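Local coordinates for protein enoyl-CoA hydratase/isomerase (Shewanella pealeana, PDB 4KPK) that probably acts as an isomerase or hydratase on enoyl-CoA-type thioesters, with the crotonase fold, at residues A[135-140]-A[154-159]; A[48-53]-A[82-87]; A[237-242]-A[274-279]. All coordinates share one frame; numbering follows the deposited sequence.

Contact 1: residues A[135-140]-A[154-159]; sequences KPTITL and CCSDIA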
ATOM      1  N   LYS A 135     -10.979  12.063  16.804  1.00 27.46           N
ATOM      2  CA  LYS A 135     -12.314  11.570  16.812  1.00 26.58           C
ATOM      3  C   LYS A 135     -12.623  11.096  15.379  1.00 24.86           C
ATOM      4  O   LYS A 135     -12.075  11.630  14.403  1.00 22.96           O
ATOM      5  CB  LYS A 135     -13.262  12.714  17.187  1.00 31.15           C
ATOM      6  CG  LYS A 135     -13.119  13.237  18.606  1.00 32.13           C
ATOM      7  CD  LYS A 135     -13.790  14.584  18.824  1.00 34.53           C
ATOM      8  CE  LYS A 135     -13.736  14.954  20.304  1.00 35.84           C
ATOM      9  NZ  LYS A 135     -14.180  16.355  20.529  1.00 38.40           N
ATOM     10  N   PRO A 136     -13.459  10.054  15.251  1.00 24.83           N
ATOM     11  CA  PRO A 136     -13.751   9.545  13.918  1.00 24.27           C
ATOM     12  C   PRO A 136     -14.389  10.599  13.079  1.00 19.94           C
ATOM     13  O   PRO A 136     -15.236  11.329  13.568  1.00 19.97           O
ATOM     14  CB  PRO A 136     -14.754   8.399  14.170  1.00 25.86           C
ATOM     15  CG  PRO A 136     -15.317   8.646  15.515  1.00 26.97           C
ATOM     16  CD  PRO A 136     -14.275   9.397  16.285  1.00 24.61           C
ATOM     17  N   THR A 137     -13.910  10.708  11.841  1.00 24.00           N
ATOM     18  CA  THR A 137     -14.431  11.615  10.826  1.00 24.58           C
ATOM     19  C   THR A 137     -15.027  10.789   9.661  1.00 23.99           C
ATOM     20  O   THR A 137     -14.449   9.829   9.249  1.00 27.05           O
ATOM     21  CB  THR A 137     -13.328  12.519  10.306  1.00 23.09           C
ATOM     22  OG1 THR A 137     -12.232  11.712   9.812  1.00 22.09           O
ATOM     23  CG2 THR A 137     -12.796  13.397  11.436  1.00 24.43           C
ATOM     24  N   ILE A 138     -16.169  11.218   9.148  1.00 23.26           N
ATOM     25  CA  ILE A 138     -16.892  10.600   8.004  1.00 23.15           C
ATOM     26  C   ILE A 138     -17.094  11.742   7.032  1.00 22.66           C
ATOM     27  O   ILE A 138     -17.668  12.750   7.413  1.00 25.22           O
ATOM     28  CB  ILE A 138     -18.295  10.067   8.430  1.00 24.86           C
ATOM     29  CG1 ILE A 138     -18.102   9.069   9.567  1.00 27.06           C
ATOM     30  CG2 ILE A 138     -19.031   9.341   7.254  1.00 24.92           C
ATOM     31  CD1 ILE A 138     -19.323   8.613  10.240  1.00 29.72           C
ATOM     32  N   THR A 139     -16.605  11.594   5.802  1.00 22.87           N
ATOM     33  CA  THR A 139     -16.921  12.514   4.704  1.00 25.31           C
ATOM     34  C   THR A 139     -17.921  11.903   3.648  1.00 23.70           C
ATOM     35  O   THR A 139     -17.731  10.800   3.155  1.00 22.18           O
ATOM     36  CB  THR A 139     -15.611  13.017   4.066  1.00 25.52           C
ATOM     37  OG1 THR A 139     -14.860  13.690   5.092  1.00 31.13           O
ATOM     38  CG2 THR A 139     -15.828  14.005   2.908  1.00 23.75           C
ATOM     39  N   LEU A 140     -18.974  12.667   3.329  1.00 25.36           N
ATOM     40  CA  LEU A 140     -20.031  12.311   2.369  1.00 24.46           C
ATOM     41  C   LEU A 140     -19.936  13.169   1.096  1.00 23.88           C
ATOM     42  O   LEU A 140     -20.142  14.362   1.127  1.00 26.58           O
ATOM     43  CB  LEU A 140     -21.392  12.542   3.000  1.00 26.26           C
ATOM     44  CG  LEU A 140     -21.715  11.966   4.383  1.00 27.31           C
ATOM     45  CD1 LEU A 140     -23.174  12.265   4.765  1.00 28.82           C
ATOM     46  CD2 LEU A 140     -21.433  10.474   4.352  1.00 27.86           C
ATOM     47  N   CYS A 154      -9.257  12.231   1.561  1.00 21.84           N
ATOM     48  CA  CYS A 154      -8.123  11.431   2.008  1.00 22.84           C
ATOM     49  C   CYS A 154      -7.664  11.613   3.437  1.00 22.12           C
ATOM     50  O   CYS A 154      -6.957  10.744   3.931  1.00 20.05           O
ATOM     51  CB  CYS A 154      -6.962  11.563   1.043  1.00 25.53           C
ATOM     52  SG  CYS A 154      -7.553  10.826  -0.495  1.00 27.43           S
ATOM     53  N   CYS A 155      -8.106  12.675   4.105  1.00 23.50           N
ATOM     54  CA  CYS A 155      -7.794  12.915   5.508  1.00 27.88           C
ATOM     55  C   CYS A 155      -8.848  12.320   6.440  1.00 29.44           C
ATOM     56  O   CYS A 155      -8.616  12.196   7.640  1.00 32.34           O
ATOM     57  CB  CYS A 155      -7.609  14.414   5.758  1.00 28.75           C
ATOM     58  SG  CYS A 155      -6.030  14.991   5.145  1.00 26.85           S
ATOM     59  N   SER A 156      -9.987  11.935   5.880  1.00 29.82           N
ATOM     60  CA  SER A 156     -11.112  11.434   6.671  1.00 29.12           C
ATOM     61  C   SER A 156     -10.925   9.981   6.925  1.00 25.67           C
ATOM     62  O   SER A 156     -10.249   9.325   6.188  1.00 25.59           O
ATOM     63  CB  SER A 156     -12.428  11.664   5.956  1.00 29.31           C
ATOM     64  OG  SER A 156     -12.614  13.068   5.762  1.00 33.98           O
ATOM     65  N   ASP A 157     -11.510   9.471   8.003  1.00 22.47           N
ATOM     66  CA  ASP A 157     -11.348   8.056   8.327  1.00 21.95           C
ATOM     67  C   ASP A 157     -12.304   7.182   7.420  1.00 21.18           C
ATOM     68  O   ASP A 157     -11.949   6.041   7.063  1.00 19.98           O
ATOM     69  CB  ASP A 157     -11.610   7.829   9.807  1.00 20.37           C
ATOM     70  CG  ASP A 157     -10.591   8.572  10.721  1.00 27.11           C
ATOM     71  OD1 ASP A 157      -9.366   8.485  10.479  1.00 23.11           O
ATOM     72  OD2 ASP A 157     -11.025   9.251  11.696  1.00 26.62           O
ATOM     73  N   ILE A 158     -13.475   7.731   7.106  1.00 20.28           N
ATOM     74  CA  ILE A 158     -14.513   7.071   6.279  1.00 24.22           C
ATOM     75  C   ILE A 158     -15.022   8.089   5.286  1.00 24.96           C
ATOM     76  O   ILE A 158     -15.292   9.216   5.659  1.00 25.42           O
ATOM     77  CB  ILE A 158     -15.693   6.497   7.070  1.00 25.32           C
ATOM     78  CG1 ILE A 158     -15.260   5.250   7.878  1.00 25.97           C
ATOM     79  CG2 ILE A 158     -16.789   5.992   6.143  1.00 27.10           C
ATOM     80  CD1 ILE A 158     -15.456   5.413   9.340  1.00 30.27           C
ATOM     81  N   ALA A 159     -15.097   7.667   4.014  1.00 25.32           N
ATOM     82  CA  ALA A 159     -15.630   8.451   2.915  1.00 23.78           C
ATOM     83  C   ALA A 159     -16.629   7.618   2.053  1.00 22.72           C
ATOM     84  O   ALA A 159     -16.376   6.432   1.639  1.00 21.94           O
ATOM     85  CB  ALA A 159     -14.496   8.959   2.049  1.00 24.74           C
TER
HETATM   86  O   HOH W   1      -9.608  12.292  10.142  1.00 24.82           O
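The Asp-157 carboxylate offers one face to Thr-137, whose OG1 lies over it, 3.7 Å from CG. Toward the edge, Thr-137 N donates to the anti side of Asp-157 OD2 (3.2 Å), somewhat out of the carboxylate plane. Lys-245 also salt-bridges OD2, while OD1 pairs with Arg-195 of the second subunit. Thr-137 keeps OG1 between its backbone N and carbonyl carbon (chi1 56°), a placement that lets OG1 accept from Asp-157 N (3.0 Å) while donating to a water that in turn donates to Cys-155 O. An alanine at Asp-157 removes the carboxylate and would probably leave Thr-137 N without that acceptor, and Lys-245 and Arg-195 of the second subunit without the charge they share. Regular parallel pairing follows: Ile-158 N reaches Thr-137 O (3.2 Å) and Thr-139 N reaches Ile-158 O (2.7 Å), both in the carbonyl plane. The hydroxyls of Thr-139 and Ser-156 are modelled 2.4 Å apart (OG1 to OG), too short to be read literally; Ser-156 OG also bonds Leu-152 O. Ile-138 and Ile-158 lie side by side, CG2 to CG2. The strands belong to a beta-alpha-beta unit in which helix 148-155 links strands 137-141 and 158-161. Strand 86-91 also pairs with strand 137-141, helix 222-235 covers the isoleucine face through Leu-233 and Phe-229, and helix 113-132 meets Thr-137 and Cys-155.

Contact 2: residues A[48-53]-A[82-87]; sequences GVAQMV and EQCQIL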
ATOM      1  N   GLY A  48     -24.195  13.694  19.721  1.00 29.88           N
ATOM      2  CA  GLY A  48     -22.881  13.083  19.561  1.00 28.48           C
ATOM      3  C   GLY A  48     -22.161  13.477  18.293  1.00 25.84           C
ATOM      4  O   GLY A  48     -20.941  13.366  18.202  1.00 25.90           O
ATOM      5  N   VAL A  49     -22.939  13.950  17.329  1.00 25.46           N
ATOM      6  CA  VAL A  49     -22.564  14.053  15.932  1.00 24.55           C
ATOM      7  C   VAL A  49     -22.469  15.512  15.566  1.00 24.08           C
ATOM      8  O   VAL A  49     -23.416  16.266  15.681  1.00 24.15           O
ATOM      9  CB  VAL A  49     -23.663  13.431  15.012  1.00 26.66           C
ATOM     10  CG1 VAL A  49     -23.272  13.572  13.554  1.00 26.42           C
ATOM     11  CG2 VAL A  49     -23.866  11.975  15.357  1.00 26.65           C
ATOM     12  N   ALA A  50     -21.300  15.922  15.134  1.00 26.33           N
ATOM     13  CA  ALA A  50     -21.084  17.280  14.754  1.00 25.36           C
ATOM     14  C   ALA A  50     -21.014  17.264  13.275  1.00 21.68           C
ATOM     15  O   ALA A  50     -20.542  16.290  12.694  1.00 22.75           O
ATOM     16  CB  ALA A  50     -19.748  17.810  15.317  1.00 25.37           C
ATOM     17  N   GLN A  51     -21.435  18.352  12.653  1.00 20.22           N
ATOM     18  CA  GLN A  51     -21.365  18.415  11.230  1.00 23.81           C
ATOM     19  C   GLN A  51     -20.740  19.684  10.819  1.00 22.62           C
ATOM     20  O   GLN A  51     -21.090  20.724  11.358  1.00 26.76           O
ATOM     21  CB  GLN A  51     -22.782  18.349  10.594  1.00 25.51           C
ATOM     22  CG  GLN A  51     -23.580  17.185  11.116  1.00 28.95           C
ATOM     23  CD  GLN A  51     -24.861  16.972  10.313  1.00 34.94           C
ATOM     24  OE1 GLN A  51     -24.935  17.322   9.141  1.00 41.64           O
ATOM     25  NE2 GLN A  51     -25.865  16.429  10.946  1.00 33.08           N
HETATM   26  N   MSE A  52     -19.904  19.582   9.789  1.00 25.69           N
HETATM   27  CA  MSE A  52     -19.290  20.706   9.095  1.00 28.54           C
HETATM   28  C   MSE A  52     -19.764  20.587   7.672  1.00 27.58           C
HETATM   29  O   MSE A  52     -19.532  19.559   7.020  1.00 26.13           O
HETATM   30  CB  MSE A  52     -17.761  20.663   9.125  1.00 30.08           C
HETATM   31  CG  MSE A  52     -17.138  21.861   8.399  1.00 31.56           C
HETATM   32 SE   MSE A  52     -15.170  21.670   8.632  1.00 42.14          SE
HETATM   33  CE  MSE A  52     -14.301  22.145  10.279  1.00 49.36           C
ATOM     34  N   VAL A  53     -20.402  21.659   7.193  1.00 27.92           N
ATOM     35  CA  VAL A  53     -21.111  21.621   5.946  1.00 27.10           C
ATOM     36  C   VAL A  53     -20.662  22.752   4.997  1.00 26.64           C
ATOM     37  O   VAL A  53     -20.824  23.923   5.310  1.00 24.02           O
ATOM     38  CB  VAL A  53     -22.638  21.682   6.140  1.00 26.02           C
ATOM     39  CG1 VAL A  53     -23.352  21.576   4.780  1.00 23.86           C
ATOM     40  CG2 VAL A  53     -23.123  20.583   7.083  1.00 25.44           C
ATOM     41  N   GLU A  82     -16.680  18.619  24.164  1.00 43.22           N
ATOM     42  CA  GLU A  82     -16.875  17.316  24.813  1.00 45.81           C
ATOM     43  C   GLU A  82     -18.134  16.551  24.351  1.00 41.45           C
ATOM     44  O   GLU A  82     -18.190  15.325  24.468  1.00 48.15           O
ATOM     45  CB  GLU A  82     -16.984  17.520  26.327  1.00 54.46           C
ATOM     46  CG  GLU A  82     -15.814  18.266  26.944  1.00 59.68           C
ATOM     47  CD  GLU A  82     -15.289  17.532  28.158  1.00 69.51           C
ATOM     48  OE1 GLU A  82     -14.169  16.991  28.066  1.00 76.73           O
ATOM     49  OE2 GLU A  82     -16.010  17.455  29.180  1.00 72.30           O
ATOM     50  N   GLN A  83     -19.148  17.279  23.882  1.00 38.18           N
ATOM     51  CA  GLN A  83     -20.376  16.696  23.279  1.00 41.76           C
ATOM     52  C   GLN A  83     -20.216  16.162  21.805  1.00 40.09           C
ATOM     53  O   GLN A  83     -21.141  15.581  21.217  1.00 47.42           O
ATOM     54  CB  GLN A  83     -21.475  17.756  23.340  1.00 47.37           C
ATOM     55  CG  GLN A  83     -22.897  17.211  23.398  1.00 57.02           C
ATOM     56  CD  GLN A  83     -23.946  18.271  23.056  1.00 61.25           C
ATOM     57  OE1 GLN A  83     -24.003  19.314  23.713  1.00 67.80           O
ATOM     58  NE2 GLN A  83     -24.773  18.013  22.024  1.00 53.53           N
ATOM     59  N   CYS A  84     -19.040  16.382  21.211  1.00 42.04           N
ATOM     60  CA  CYS A  84     -18.723  15.894  19.862  1.00 37.23           C
ATOM     61  C   CYS A  84     -17.978  14.581  19.990  1.00 34.89           C
ATOM     62  O   CYS A  84     -16.808  14.555  20.449  1.00 32.51           O
ATOM     63  CB  CYS A  84     -17.873  16.921  19.085  1.00 34.18           C
ATOM     64  SG  CYS A  84     -17.250  16.274  17.512  1.00 32.66           S
ATOM     65  N   GLN A  85     -18.649  13.483  19.631  1.00 31.22           N
ATOM     66  CA  GLN A  85     -17.970  12.172  19.546  1.00 30.93           C
ATOM     67  C   GLN A  85     -17.492  11.874  18.124  1.00 28.13           C
ATOM     68  O   GLN A  85     -16.559  11.135  17.943  1.00 28.59           O
ATOM     69  CB  GLN A  85     -18.893  11.012  19.956  1.00 36.62           C
ATOM     70  CG  GLN A  85     -19.082  10.790  21.459  1.00 43.90           C
ATOM     71  CD  GLN A  85     -20.423  11.310  22.019  1.00 49.85           C
ATOM     72  OE1 GLN A  85     -21.511  10.697  21.829  1.00 43.87           O
ATOM     73  NE2 GLN A  85     -20.346  12.427  22.750  1.00 53.28           N
ATOM     74  N   ILE A  86     -18.205  12.381  17.124  1.00 24.31           N
ATOM     75  CA  ILE A  86     -17.964  12.100  15.740  1.00 25.78           C
ATOM     76  C   ILE A  86     -18.065  13.444  15.042  1.00 24.22           C
ATOM     77  O   ILE A  86     -18.821  14.288  15.493  1.00 22.87           O
ATOM     78  CB  ILE A  86     -19.102  11.180  15.194  1.00 33.04           C
ATOM     79  CG1 ILE A  86     -18.865   9.724  15.602  1.00 36.69           C
ATOM     80  CG2 ILE A  86     -19.273  11.272  13.689  1.00 35.22           C
ATOM     81  CD1 ILE A  86     -20.129   8.898  15.432  1.00 44.28           C
ATOM     82  N   LEU A  87     -17.304  13.612  13.943  1.00 25.29           N
ATOM     83  CA  LEU A  87     -17.385  14.762  13.047  1.00 24.00           C
ATOM     84  C   LEU A  87     -17.723  14.249  11.659  1.00 26.14           C
ATOM     85  O   LEU A  87     -16.983  13.450  11.087  1.00 25.94           O
ATOM     86  CB  LEU A  87     -16.057  15.527  12.933  1.00 22.89           C
ATOM     87  CG  LEU A  87     -16.152  16.659  11.891  1.00 24.97           C
ATOM     88  CD1 LEU A  87     -17.182  17.735  12.269  1.00 26.09           C
ATOM     89  CD2 LEU A  87     -14.823  17.265  11.565  1.00 26.34           C
TER
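Gly-48 O is gripped by two consecutive amides, Gln-85 N at 2.7 Å and Ile-86 N at 3.1 Å, each donor tilted by 19° from the carbonyl plane. Ile-86 is held at its own carbonyl too, its O accepting from Ala-50 N (3.0 Å). Beside the grip on Gly-48 O, the Gln-85 side chain bends at its second torsion and brings OE1 to 3.6 Å from Gly-48 CA. A beta carbon on Gly-48 would collide with that oxygen, and the backbone itself, with phi at 105°, would press it against the preceding carbonyl. Ala-50 CB meets Cys-84 SG at 3.7 Å and Leu-87 CD1 at 4.0 Å. Leu-87 sets CG anti to its own backbone N (chi1 175°), and CD1 thereby extends along the neighbouring strand as far as CB of selenomethionine Met-52. These pairs belong to two parallel strands of a beta-alpha-beta unit, 49-54 and 86-91, with helix 65-80 as the connection. That helix backs the Ala-50 and Leu-87 face: Phe-78 packs on Ala-50, Leu-75 on Leu-87 and Met-52, and Val-74 on Met-52. The face bearing Val-49 and Ile-86 is covered instead by helix 222-235, through Ile-230, Leu-233 and Leu-234. Farther out, strand 41-46 runs antiparallel along strand 49-54, with Leu-45 touching both Ala-50 and Gln-83, while Lys-90 takes the amide oxygen of Gln-51.

Contact 3: residues A[237-242]-A[274-279]; sequences SPQGMA and SEEGQE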
ATOM      1  N   SER A 237     -15.521   3.155  22.260  1.00 25.20           N
ATOM      2  CA  SER A 237     -14.750   3.998  23.197  1.00 24.93           C
ATOM      3  C   SER A 237     -14.141   5.233  22.564  1.00 23.71           C
ATOM      4  O   SER A 237     -13.249   5.132  21.734  1.00 27.37           O
ATOM      5  CB  SER A 237     -13.636   3.169  23.798  1.00 27.92           C
ATOM      6  OG  SER A 237     -12.740   3.937  24.527  1.00 26.57           O
ATOM      7  N   PRO A 238     -14.581   6.417  22.977  1.00 24.98           N
ATOM      8  CA  PRO A 238     -13.844   7.609  22.490  1.00 27.16           C
ATOM      9  C   PRO A 238     -12.333   7.554  22.683  1.00 28.67           C
ATOM     10  O   PRO A 238     -11.536   7.928  21.744  1.00 27.73           O
ATOM     11  CB  PRO A 238     -14.462   8.769  23.294  1.00 27.49           C
ATOM     12  CG  PRO A 238     -15.839   8.270  23.673  1.00 27.89           C
ATOM     13  CD  PRO A 238     -15.767   6.762  23.766  1.00 25.64           C
ATOM     14  N   GLN A 239     -11.908   7.132  23.879  1.00 27.16           N
ATOM     15  CA  GLN A 239     -10.459   7.026  24.107  1.00 29.54           C
ATOM     16  C   GLN A 239      -9.780   5.984  23.215  1.00 26.95           C
ATOM     17  O   GLN A 239      -8.674   6.225  22.715  1.00 26.21           O
ATOM     18  CB  GLN A 239     -10.142   6.709  25.566  1.00 31.26           C
ATOM     19  CG  GLN A 239      -8.636   6.676  25.827  1.00 33.74           C
ATOM     20  CD  GLN A 239      -8.264   6.298  27.263  1.00 36.50           C
ATOM     21  OE1 GLN A 239      -7.672   7.098  27.991  1.00 34.82           O
ATOM     22  NE2 GLN A 239      -8.618   5.081  27.670  1.00 37.08           N
ATOM     23  N   GLY A 240     -10.406   4.807  23.082  1.00 25.45           N
ATOM     24  CA  GLY A 240      -9.845   3.752  22.278  1.00 25.89           C
ATOM     25  C   GLY A 240      -9.723   4.158  20.808  1.00 26.03           C
ATOM     26  O   GLY A 240      -8.693   3.902  20.152  1.00 27.60           O
HETATM   27  N   MSE A 241     -10.737   4.839  20.302  1.00 25.40           N
HETATM   28  CA  MSE A 241     -10.713   5.332  18.900  1.00 24.13           C
HETATM   29  C   MSE A 241      -9.638   6.379  18.746  1.00 23.24           C
HETATM   30  O   MSE A 241      -8.890   6.377  17.769  1.00 22.49           O
HETATM   31  CB  MSE A 241     -12.101   5.887  18.560  1.00 21.71           C
HETATM   32  CG  MSE A 241     -13.032   4.674  18.431  1.00 25.91           C
HETATM   33 SE   MSE A 241     -14.659   5.270  17.477  1.00 27.16          SE
HETATM   34  CE  MSE A 241     -15.494   6.346  18.856  1.00 25.29           C
ATOM     35  N   ALA A 242      -9.517   7.289  19.691  1.00 22.40           N
ATOM     36  CA  ALA A 242      -8.381   8.275  19.609  1.00 20.20           C
ATOM     37  C   ALA A 242      -7.038   7.612  19.622  1.00 20.68           C
ATOM     38  O   ALA A 242      -6.110   8.000  18.889  1.00 22.42           O
ATOM     39  CB  ALA A 242      -8.472   9.284  20.752  1.00 21.32           C
ATOM     40  N   SER A 274      -6.124   1.928  32.247  1.00 35.89           N
ATOM     41  CA  SER A 274      -6.920   3.170  32.272  1.00 33.39           C
ATOM     42  C   SER A 274      -8.359   2.955  32.790  1.00 33.12           C
ATOM     43  O   SER A 274      -8.941   1.841  32.721  1.00 29.71           O
ATOM     44  CB  SER A 274      -6.930   3.862  30.879  1.00 35.73           C
ATOM     45  OG  SER A 274      -7.943   3.350  29.978  1.00 27.08           O
ATOM     46  N   GLU A 275      -8.944   4.046  33.282  1.00 31.22           N
ATOM     47  CA  GLU A 275     -10.330   4.051  33.735  1.00 36.09           C
ATOM     48  C   GLU A 275     -11.319   3.600  32.656  1.00 33.03           C
ATOM     49  O   GLU A 275     -12.282   2.879  32.902  1.00 31.40           O
ATOM     50  CB  GLU A 275     -10.693   5.478  34.116  1.00 42.99           C
ATOM     51  CG  GLU A 275     -11.794   5.571  35.154  1.00 49.70           C
ATOM     52  CD  GLU A 275     -11.915   6.989  35.673  1.00 57.31           C
ATOM     53  OE1 GLU A 275     -10.966   7.454  36.353  1.00 57.99           O
ATOM     54  OE2 GLU A 275     -12.943   7.636  35.375  1.00 57.95           O
ATOM     55  N   GLU A 276     -11.035   4.079  31.463  1.00 32.34           N
ATOM     56  CA  GLU A 276     -11.816   3.863  30.271  1.00 34.51           C
ATOM     57  C   GLU A 276     -11.675   2.417  29.809  1.00 30.42           C
ATOM     58  O   GLU A 276     -12.690   1.723  29.580  1.00 29.27           O
ATOM     59  CB  GLU A 276     -11.343   4.870  29.212  1.00 35.18           C
ATOM     60  CG  GLU A 276     -12.353   5.899  28.796  1.00 41.28           C
ATOM     61  CD  GLU A 276     -13.113   5.384  27.606  1.00 46.40           C
ATOM     62  OE1 GLU A 276     -13.237   6.057  26.547  1.00 36.65           O
ATOM     63  OE2 GLU A 276     -13.500   4.208  27.744  1.00 56.04           O
ATOM     64  N   GLY A 277     -10.429   1.951  29.681  1.00 28.25           N
ATOM     65  CA  GLY A 277     -10.136   0.519  29.477  1.00 26.22           C
ATOM     66  C   GLY A 277     -10.833  -0.357  30.503  1.00 27.25           C
ATOM     67  O   GLY A 277     -11.535  -1.340  30.173  1.00 31.47           O
ATOM     68  N   GLN A 278     -10.725   0.040  31.769  1.00 28.42           N
ATOM     69  CA  GLN A 278     -11.328  -0.720  32.842  1.00 28.64           C
ATOM     70  C   GLN A 278     -12.850  -0.728  32.710  1.00 26.36           C
ATOM     71  O   GLN A 278     -13.442  -1.736  32.937  1.00 25.01           O
ATOM     72  CB  GLN A 278     -10.852  -0.266  34.224  1.00 26.90           C
ATOM     73  CG  GLN A 278      -9.380  -0.612  34.443  1.00 28.44           C
ATOM     74  CD  GLN A 278      -9.151  -2.111  34.643  1.00 31.89           C
ATOM     75  OE1 GLN A 278      -8.325  -2.779  33.952  1.00 33.25           O
ATOM     76  NE2 GLN A 278      -9.879  -2.664  35.595  1.00 29.99           N
ATOM     77  N   GLU A 279     -13.447   0.383  32.336  1.00 27.72           N
ATOM     78  CA  GLU A 279     -14.906   0.459  32.238  1.00 32.45           C
ATOM     79  C   GLU A 279     -15.395  -0.353  31.043  1.00 33.70           C
ATOM     80  O   GLU A 279     -16.407  -1.064  31.146  1.00 35.58           O
ATOM     81  CB  GLU A 279     -15.442   1.921  32.191  1.00 34.36           C
ATOM     82  CG  GLU A 279     -16.829   2.124  31.541  1.00 33.91           C
ATOM     83  CD  GLU A 279     -17.996   1.549  32.357  1.00 36.59           C
ATOM     84  OE1 GLU A 279     -17.754   0.886  33.381  1.00 34.12           O
ATOM     85  OE2 GLU A 279     -19.184   1.722  31.961  1.00 43.12           O
TER
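Glu-276 sends its carboxylate into the first turn of helix 238-251, where OE1 accepts from both Ser-237 OG (3.0 Å) and Gln-239 N (3.2 Å). Both come from the same face, Ser-237 OG from above the carboxylate plane and Gln-239 N on the anti side but tilted out of it. Ser-237 does double duty: its OG also caps the helix by accepting from Gly-240 N at 2.9 Å. Gln-239 runs the other way alongside Glu-276, its amide plane within 3° of parallel to the carboxylate. An extended chain, CG anti to the backbone N (chi1 -177°), carries NE2 to Ser-274 OG, 3.0 Å away and near the amide plane. The fit is tight here, for NE2 also comes within 3.1 Å of Glu-276 CB. Ser-274 OG accepts as N-cap from Gly-277 N, and it is hydrogen-bonded to Ile-271 O as well. Elsewhere the meeting is loose: the short helical segments cross at -116° with axes 10.0 Å apart, and on the open side the exposed Glu-275 leads its side chain away. Trp-292 packs on Ser-237, Pro-238 and Glu-276, and Gly-175 of the second subunit on Ser-237. Polar side chains thus join two capped helix starts, and a carboxylate held at a helix N-terminus is likely to be stabilised as the anion by that end's positive potential.

Overall arrangement
Contacts 1 and 2 belong to one mixed sheet, each bringing together two neighbouring parallel strands of a beta-alpha-beta unit. They meet where strands 86-91 and 137-141 pair, Ile-138 N lying 3.1 Å from Leu-87 O. Contact 1 sits near the chain's centre, yet it contains a buried carboxylate linked to another subunit; contact 2, farther out and untouched by other chains, relies on backbone bonds and apolar side chains. Contact 3 is the most peripheral, partly buried, and joins helix starts through side-chain polar bonds. It touches contact 1 where Met-241 SE packs on Pro-136 CG, approaches contact 2 no closer than about 5 Å between nearest atoms, and, like contact 1, borders the second subunit.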